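PDB 3VTF: UDP-glucose 6-dehydrogenase from Pyrobaculum islandicum, which probably catalyses the NAD+-dependent oxidation of UDP-glucose to UDP-glucuronate, the step that supplies this nucleotide sugar. Local coordinates for residues A[21-27]-A[44-50]; A[35-40]-A[182-187]; A[368-372]-A[388-394]. All blocks are in the same frame, centred on the assembly; numbering follows the deposited sequence.

Contact 1 of 3, residues A[21-27]-A[44-50]; sequences MASLSVL and GHRVVGY
Leu24 and Val47 lie side by side on neighbouring parallel strands, 23-27 and 46-50, the two strands of the beta-alpha-beta unit that opens the Rossmann-type NAD-binding domain, with helix 31-43 as the crossover. Their backbones interlock closely. Residues of 21-27 and 44-50 alternate as donor and acceptor, from Arg46 N to Ala22 O through to Tyr50 N to Val26 O. Both backbone polar atoms of Leu24 are used: N donates to Arg46 O at 2.8 Å, and O accepts from Val48 N. CA-H...O contacts to the same carbonyls accompany these bonds, such as Val47 CA to Leu24 O at 3.1 Å. Leu24, Val26 and Val47 share the face packed against helix 31-43, with Val26 CG2 4.3 Å from Val47 CG1. Ser25, Leu27 and Val48 look the other way, toward helix 91-96, and the buried Ser25 OG is bonded to Thr98 and Thr101.

The solvent side is looser. Met21 is exposed and runs past the Gly44 carbonyl. Arg46, partly exposed, reaches along Ser23 with its chain extended from CG to NE, placing NH1 3.5 Å from Ser23 CB at the guanidinium edge; NH1 is held by Ala97 O. Leu27 CD2, itself buried, touches Tyr50 CB at 3.8 Å, while the phenol ring extends beyond the strand pair, partly exposed.

The buried His45 ring is pinned at two points, NE2 bonding Val208 O and ND1 accepting from Ala22 N at 3.2 Å, with the donor 21° out of the ring plane.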
# COMPACT_ATOMS: atom_id res chain seq x y z
N MET A 21 36.08 16.25 -9.43
CA MET A 21 35.68 15.17 -10.29
C MET A 21 36.04 13.89 -9.51
O MET A 21 37.20 13.65 -9.24
CB MET A 21 36.49 15.24 -11.58
CG MET A 21 35.92 14.49 -12.76
SD MET A 21 36.87 14.59 -14.28
CE MET A 21 37.07 12.87 -14.62
N ALA A 22 35.04 13.10 -9.14
CA ALA A 22 35.31 11.85 -8.46
C ALA A 22 35.81 10.76 -9.40
O ALA A 22 35.54 10.80 -10.58
CB ALA A 22 34.10 11.40 -7.67
N SER A 23 36.56 9.81 -8.87
CA SER A 23 37.02 8.61 -9.61
C SER A 23 36.32 7.42 -9.01
O SER A 23 36.52 7.11 -7.83
CB SER A 23 38.57 8.38 -9.53
OG SER A 23 39.19 9.61 -9.90
N LEU A 24 35.44 6.81 -9.80
CA LEU A 24 34.52 5.80 -9.30
C LEU A 24 34.68 4.57 -10.14
O LEU A 24 34.77 4.62 -11.39
CB LEU A 24 33.05 6.27 -9.49
CG LEU A 24 32.75 7.64 -8.90
CD1 LEU A 24 31.30 8.10 -9.21
CD2 LEU A 24 33.06 7.75 -7.37
N SER A 25 34.61 3.44 -9.48
CA SER A 25 34.54 2.18 -10.22
C SER A 25 33.18 1.50 -10.00
O SER A 25 32.53 1.73 -8.99
CB SER A 25 35.74 1.25 -9.84
OG SER A 25 36.02 1.25 -8.46
N VAL A 26 32.75 0.67 -10.95
CA VAL A 26 31.54 -0.11 -10.79
C VAL A 26 31.86 -1.58 -11.11
O VAL A 26 32.47 -1.84 -12.18
CB VAL A 26 30.46 0.35 -11.80
CG1 VAL A 26 29.20 -0.48 -11.60
CG2 VAL A 26 30.19 1.85 -11.57
N LEU A 27 31.51 -2.50 -10.19
CA LEU A 27 31.71 -3.96 -10.43
C LEU A 27 30.36 -4.59 -10.62
O LEU A 27 29.50 -4.56 -9.72
CB LEU A 27 32.41 -4.62 -9.23
CG LEU A 27 33.78 -4.01 -8.91
CD1 LEU A 27 34.37 -4.87 -7.77
CD2 LEU A 27 34.69 -4.11 -10.18
N GLY A 44 29.69 13.72 -14.88
CA GLY A 44 30.93 14.50 -14.76
C GLY A 44 32.03 13.76 -13.97
O GLY A 44 33.07 14.34 -13.73
N HIS A 45 31.86 12.46 -13.70
CA HIS A 45 32.86 11.68 -12.96
C HIS A 45 33.65 10.84 -13.88
O HIS A 45 33.24 10.53 -14.95
CB HIS A 45 32.17 10.79 -11.88
CG HIS A 45 31.41 11.61 -10.85
ND1 HIS A 45 32.00 12.65 -10.14
CD2 HIS A 45 30.07 11.56 -10.47
CE1 HIS A 45 31.05 13.23 -9.34
NE2 HIS A 45 29.87 12.55 -9.54
N ARG A 46 34.80 10.42 -13.43
CA ARG A 46 35.66 9.48 -14.12
C ARG A 46 35.28 8.13 -13.59
O ARG A 46 35.22 7.92 -12.34
CB ARG A 46 37.15 9.79 -13.79
CG ARG A 46 38.15 8.84 -14.45
CD ARG A 46 39.50 9.03 -13.79
NE ARG A 46 40.43 7.97 -14.20
CZ ARG A 46 40.82 6.99 -13.40
NH1 ARG A 46 40.39 6.97 -12.15
NH2 ARG A 46 41.64 6.06 -13.87
N VAL A 47 34.95 7.24 -14.52
CA VAL A 47 34.38 5.94 -14.14
C VAL A 47 35.16 4.81 -14.80
O VAL A 47 35.51 4.85 -16.03
CB VAL A 47 32.89 5.82 -14.55
CG1 VAL A 47 32.31 4.41 -14.25
CG2 VAL A 47 32.07 6.91 -13.89
N VAL A 48 35.44 3.78 -14.02
CA VAL A 48 36.04 2.58 -14.54
C VAL A 48 35.13 1.39 -14.21
O VAL A 48 34.91 1.07 -13.04
CB VAL A 48 37.48 2.33 -13.96
CG1 VAL A 48 38.08 1.10 -14.63
CG2 VAL A 48 38.39 3.56 -14.14
N GLY A 49 34.61 0.71 -15.22
CA GLY A 49 33.71 -0.42 -14.99
C GLY A 49 34.40 -1.75 -15.18
O GLY A 49 35.48 -1.82 -15.80
N TYR A 50 33.77 -2.79 -14.65
CA TYR A 50 34.28 -4.16 -14.86
C TYR A 50 33.14 -5.10 -14.67
O TYR A 50 32.26 -4.86 -13.79
CB TYR A 50 35.45 -4.45 -13.88
CG TYR A 50 35.98 -5.84 -14.08
CD1 TYR A 50 36.87 -6.11 -15.16
CD2 TYR A 50 35.53 -6.90 -13.30
CE1 TYR A 50 37.33 -7.43 -15.38
CE2 TYR A 50 35.97 -8.22 -13.53
CZ TYR A 50 36.89 -8.44 -14.58
OH TYR A 50 37.37 -9.72 -14.81

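Contact 2 of 3, residues A[35-40]-A[182-187]; sequences VHAVGF and ALEDFF
Phe186 is a knob pushed into a hollow on helix 31-43 formed by Val35, His36, Gly39 and Phe40. Gly39 is its floor: its CA lies 3.5 Å from Phe186 CE2, and a beta carbon modelled there would collide with that ring atom. His36 and Phe40, one turn apart, present their faces to the incoming ring, so Phe186 makes two edge-to-face contacts. Its plane stands at 88° to His36 (CE1 to His36 CD2, 3.6 Å) and at 84° to Phe40, where CZ meets Phe40 CD1 at 3.7 Å. With CG trans to the backbone N (chi1 175°), the phenyl group projects straight across from helix 182-187.

Helix 31-43 is the first crossover helix of the Rossmann-type domain, and helix 182-187 follows the loop that carries Leu177 and Glu179, both of which bind UDP-glucose. His36 also touches Leu177, and its ND1 bonds back to Val32 O, which restrains the ring that Phe186 abuts. Replacing Phe186 by an alanine removes the ring and is likely to open a gap over Gly39, leaving the faces of His36 and Phe40 without their edge partner.

Other side chains flank the knob. Val35 straddles the first turn of helix 182-187, CG1 meeting Phe186 CB and CG2 meeting Ala182 CB, both at 3.8 Å. Beside Gly39, Phe187 lays its ring face over Phe186 CD2 and brings CE1 to 4.0 Å from Gly39 O.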
# COMPACT_ATOMS: atom_id res chain seq x y z
N VAL A 35 24.02 1.16 -16.10
CA VAL A 35 23.37 2.46 -16.07
C VAL A 35 24.09 3.40 -15.09
O VAL A 35 24.24 4.63 -15.32
CB VAL A 35 21.85 2.35 -15.76
CG1 VAL A 35 21.25 3.71 -15.37
CG2 VAL A 35 21.11 1.78 -16.96
N HIS A 36 24.55 2.84 -13.97
CA HIS A 36 25.33 3.75 -13.07
C HIS A 36 26.66 4.15 -13.67
O HIS A 36 27.11 5.28 -13.51
CB HIS A 36 25.54 3.09 -11.72
CG HIS A 36 24.29 3.18 -10.84
ND1 HIS A 36 23.18 2.42 -11.07
CD2 HIS A 36 23.97 4.05 -9.82
CE1 HIS A 36 22.20 2.80 -10.20
NE2 HIS A 36 22.71 3.78 -9.43
N ALA A 37 27.30 3.19 -14.31
CA ALA A 37 28.64 3.51 -14.90
C ALA A 37 28.50 4.61 -15.93
O ALA A 37 29.27 5.59 -15.95
CB ALA A 37 29.24 2.25 -15.49
N VAL A 38 27.56 4.43 -16.85
CA VAL A 38 27.29 5.46 -17.87
C VAL A 38 26.78 6.78 -17.31
O VAL A 38 27.25 7.89 -17.70
CB VAL A 38 26.28 4.89 -18.93
CG1 VAL A 38 25.73 6.02 -19.83
CG2 VAL A 38 26.95 3.81 -19.75
N GLY A 39 25.85 6.69 -16.37
CA GLY A 39 25.27 7.89 -15.77
C GLY A 39 26.30 8.70 -14.96
O GLY A 39 26.25 9.93 -14.99
N PHE A 40 27.14 8.02 -14.17
CA PHE A 40 28.10 8.76 -13.37
C PHE A 40 29.06 9.47 -14.34
O PHE A 40 29.47 10.63 -14.06
CB PHE A 40 28.91 7.83 -12.42
CG PHE A 40 28.14 7.39 -11.18
CD1 PHE A 40 27.41 8.28 -10.45
CD2 PHE A 40 28.28 6.07 -10.68
CE1 PHE A 40 26.76 7.89 -9.26
CE2 PHE A 40 27.57 5.68 -9.55
CZ PHE A 40 26.83 6.60 -8.84
N ALA A 182 15.44 3.08 -16.81
CA ALA A 182 16.51 3.13 -15.80
C ALA A 182 17.29 4.47 -15.91
O ALA A 182 17.72 5.05 -14.92
CB ALA A 182 17.43 1.97 -16.08
N LEU A 183 17.53 4.93 -17.14
CA LEU A 183 18.31 6.21 -17.31
C LEU A 183 17.54 7.37 -16.75
O LEU A 183 18.09 8.21 -16.00
CB LEU A 183 18.64 6.49 -18.79
CG LEU A 183 19.79 5.68 -19.30
CD1 LEU A 183 19.68 5.88 -20.79
CD2 LEU A 183 21.13 6.23 -18.73
N GLU A 184 16.25 7.46 -17.07
CA GLU A 184 15.48 8.50 -16.42
C GLU A 184 15.48 8.38 -14.88
O GLU A 184 15.61 9.38 -14.17
CB GLU A 184 14.02 8.47 -16.91
CG GLU A 184 13.05 9.36 -16.12
CD GLU A 184 11.61 9.25 -16.68
OE1 GLU A 184 11.43 8.62 -17.75
OE2 GLU A 184 10.66 9.77 -16.04
N ASP A 185 15.32 7.17 -14.35
CA ASP A 185 15.31 7.03 -12.87
C ASP A 185 16.66 7.32 -12.30
O ASP A 185 16.75 7.67 -11.09
CB ASP A 185 14.95 5.54 -12.51
CG ASP A 185 13.51 5.20 -12.94
OD1 ASP A 185 12.73 6.17 -13.03
OD2 ASP A 185 13.17 4.01 -13.15
N PHE A 186 17.73 7.09 -13.10
CA PHE A 186 19.09 7.45 -12.64
C PHE A 186 19.22 9.02 -12.49
O PHE A 186 19.66 9.55 -11.46
CB PHE A 186 20.20 6.89 -13.56
CG PHE A 186 21.60 7.38 -13.13
CD1 PHE A 186 22.30 6.70 -12.14
CD2 PHE A 186 22.15 8.59 -13.62
CE1 PHE A 186 23.51 7.16 -11.65
CE2 PHE A 186 23.36 9.09 -13.11
CZ PHE A 186 24.08 8.37 -12.13
N PHE A 187 18.85 9.75 -13.55
CA PHE A 187 19.01 11.25 -13.57
C PHE A 187 18.00 11.98 -12.79
O PHE A 187 18.31 13.00 -12.22
CB PHE A 187 19.04 11.77 -15.00
CG PHE A 187 20.28 11.32 -15.73
CD1 PHE A 187 21.53 11.78 -15.34
CD2 PHE A 187 20.20 10.46 -16.83
CE1 PHE A 187 22.69 11.37 -16.03
CE2 PHE A 187 21.33 10.04 -17.52
CZ PHE A 187 22.58 10.49 -17.12

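Contact 3 of 3, residues A[368-372]-A[388-394]; sequences RVYVH and VTYVEDP
Tyr370 and Thr389 stand side by side and point the same way from adjacent parallel strands, with Tyr370 CD1 3.8 Å from Thr389 CB. The methyl CG2 of Val391 meets the same tyrosine ring at its edge, in the ring plane. On the other face of the sheet Val371 and Tyr390 form a second matched pair: Val371 CG2 rests 3.6 Å from Tyr390 CD2. Val388, two residues before Tyr390, adds to this face, its CG2 lying over a face of the Tyr390 ring and 3.9 Å from Val371 CG2.

At the end of strand 368-372, His372 lays a face of its ring against Pro394, past the end of the pairing, in a CH-pi contact. Pro394 CB sits 3.8 Å from the ring centroid and only 18° off its normal. With CG opposite the backbone N (chi1 171°), the imidazole reaches past Val391, whose O lies in the ring plane 3.1 Å from His372 CD2. A hydrogen bond between His372 ND1 and Tyr413 OH helps fix the ring's rotation.

Three backbone bonds tie the strands, the straightest from Val391 N to Val371 O (171° at the hydrogen). A water donates to Val369 O and is hydrogen-bonded to Thr389 OG1 at 2.6 Å, on the exposed threonine side. Asp393, the N-cap of helix 394-400, accepts from Gln395 N with OD1. The two strands, joined through helix 377-384, form a beta-alpha-beta unit at one edge of the parallel, Rossmann-like sheet of the UDP-binding domain.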
# COMPACT_ATOMS: atom_id res chain seq x y z
N ARG A 368 -1.02 -27.66 -27.19
CA ARG A 368 -0.10 -27.27 -28.23
C ARG A 368 -0.00 -25.77 -28.11
O ARG A 368 -0.98 -25.05 -28.44
CB ARG A 368 -0.61 -27.63 -29.64
CG ARG A 368 -1.21 -29.02 -29.81
CD ARG A 368 -1.57 -29.22 -31.28
NE ARG A 368 -1.66 -30.62 -31.68
CZ ARG A 368 -1.54 -31.05 -32.95
NH1 ARG A 368 -1.32 -30.22 -33.95
NH2 ARG A 368 -1.63 -32.35 -33.21
N VAL A 369 1.16 -25.29 -27.68
CA VAL A 369 1.38 -23.87 -27.32
C VAL A 369 2.10 -23.05 -28.37
O VAL A 369 3.20 -23.40 -28.86
CB VAL A 369 2.20 -23.79 -26.00
CG1 VAL A 369 2.49 -22.36 -25.59
CG2 VAL A 369 1.44 -24.50 -24.94
N TYR A 370 1.49 -21.93 -28.70
CA TYR A 370 2.05 -20.94 -29.58
C TYR A 370 2.35 -19.75 -28.72
O TYR A 370 1.56 -19.40 -27.82
CB TYR A 370 1.03 -20.54 -30.64
CG TYR A 370 0.61 -21.72 -31.46
CD1 TYR A 370 1.08 -21.87 -32.80
CD2 TYR A 370 -0.24 -22.68 -30.93
CE1 TYR A 370 0.70 -23.00 -33.56
CE2 TYR A 370 -0.63 -23.80 -31.67
CZ TYR A 370 -0.17 -23.96 -32.98
OH TYR A 370 -0.63 -25.06 -33.65
N VAL A 371 3.45 -19.06 -29.01
CA VAL A 371 3.80 -17.86 -28.28
C VAL A 371 4.23 -16.73 -29.21
O VAL A 371 4.69 -16.97 -30.30
CB VAL A 371 4.93 -18.12 -27.26
CG1 VAL A 371 4.57 -19.26 -26.34
CG2 VAL A 371 6.25 -18.37 -27.96
N HIS A 372 4.05 -15.50 -28.76
CA HIS A 372 4.61 -14.34 -29.42
C HIS A 372 5.09 -13.32 -28.43
O HIS A 372 4.55 -13.20 -27.35
CB HIS A 372 3.58 -13.68 -30.33
CG HIS A 372 4.02 -12.35 -30.87
ND1 HIS A 372 3.74 -11.20 -30.27
CD2 HIS A 372 4.76 -12.02 -31.99
CE1 HIS A 372 4.26 -10.19 -30.96
NE2 HIS A 372 4.89 -10.70 -32.01
N VAL A 388 7.60 -25.01 -27.67
CA VAL A 388 6.48 -24.21 -28.22
C VAL A 388 6.78 -23.80 -29.66
O VAL A 388 7.94 -23.77 -30.06
CB VAL A 388 6.22 -22.97 -27.31
CG1 VAL A 388 6.06 -23.43 -25.85
CG2 VAL A 388 7.38 -22.01 -27.39
N THR A 389 5.74 -23.41 -30.39
CA THR A 389 5.91 -22.73 -31.66
C THR A 389 6.02 -21.24 -31.44
O THR A 389 5.14 -20.63 -30.77
CB THR A 389 4.73 -23.04 -32.64
OG1 THR A 389 4.51 -24.46 -32.66
CG2 THR A 389 4.96 -22.48 -34.08
N TYR A 390 7.06 -20.65 -32.03
CA TYR A 390 7.24 -19.21 -32.01
C TYR A 390 6.58 -18.56 -33.24
O TYR A 390 6.97 -18.86 -34.36
CB TYR A 390 8.71 -18.88 -31.95
CG TYR A 390 9.35 -19.52 -30.78
CD1 TYR A 390 9.76 -20.82 -30.84
CD2 TYR A 390 9.46 -18.84 -29.55
CE1 TYR A 390 10.32 -21.46 -29.72
CE2 TYR A 390 9.99 -19.46 -28.41
CZ TYR A 390 10.46 -20.76 -28.51
OH TYR A 390 10.97 -21.42 -27.41
N VAL A 391 5.65 -17.64 -33.04
CA VAL A 391 4.93 -16.99 -34.13
C VAL A 391 5.37 -15.54 -34.32
O VAL A 391 5.33 -14.71 -33.41
CB VAL A 391 3.39 -17.09 -33.91
CG1 VAL A 391 2.62 -16.44 -35.05
CG2 VAL A 391 2.99 -18.53 -33.80
N GLU A 392 5.79 -15.18 -35.53
CA GLU A 392 6.30 -13.83 -35.72
C GLU A 392 5.21 -12.76 -35.66
O GLU A 392 5.47 -11.61 -35.29
CB GLU A 392 7.10 -13.72 -37.06
CG GLU A 392 8.11 -14.86 -37.22
CD GLU A 392 9.20 -14.88 -36.11
OE1 GLU A 392 9.64 -13.78 -35.71
OE2 GLU A 392 9.61 -15.97 -35.61
N ASP A 393 4.02 -13.09 -36.12
CA ASP A 393 2.93 -12.06 -36.25
C ASP A 393 1.84 -12.37 -35.19
O ASP A 393 1.26 -13.44 -35.21
CB ASP A 393 2.33 -12.14 -37.64
CG ASP A 393 1.28 -11.06 -37.91
OD1 ASP A 393 0.55 -10.56 -37.00
OD2 ASP A 393 1.18 -10.70 -39.09
N PRO A 394 1.59 -11.44 -34.27
CA PRO A 394 0.64 -11.77 -33.16
C PRO A 394 -0.78 -12.01 -33.67
O PRO A 394 -1.51 -12.84 -33.10
CB PRO A 394 0.74 -10.54 -32.25
CG PRO A 394 1.11 -9.44 -33.20
CD PRO A 394 1.99 -10.04 -34.26
O HOH W 1 3.50 -25.85 -30.76

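In the fold
Helix 31-43 connects the two strands of contact 1 and forms one side of contact 2; the contacts touch where Phe40 packs on Leu24 and Val47 while also receiving Phe186, so one helix joins the sheet to helix 182-187. Both are largely buried, yet contact 1 is held chiefly by backbone hydrogen bonds and contact 2, with none across it, by aromatic and apolar packing. Contact 3 lies in the UDP-binding domain, its centre about 43 Å from that of contact 1. It is also a parallel strand pair from a beta-alpha-beta unit, but at a sheet edge and only partly buried, with fewer backbone bonds and a bridging water. The side chain of Ala182 in contact 2 comes within about 8 Å of the bound UDP-glucose; contact 3 is remote from the annotated sites.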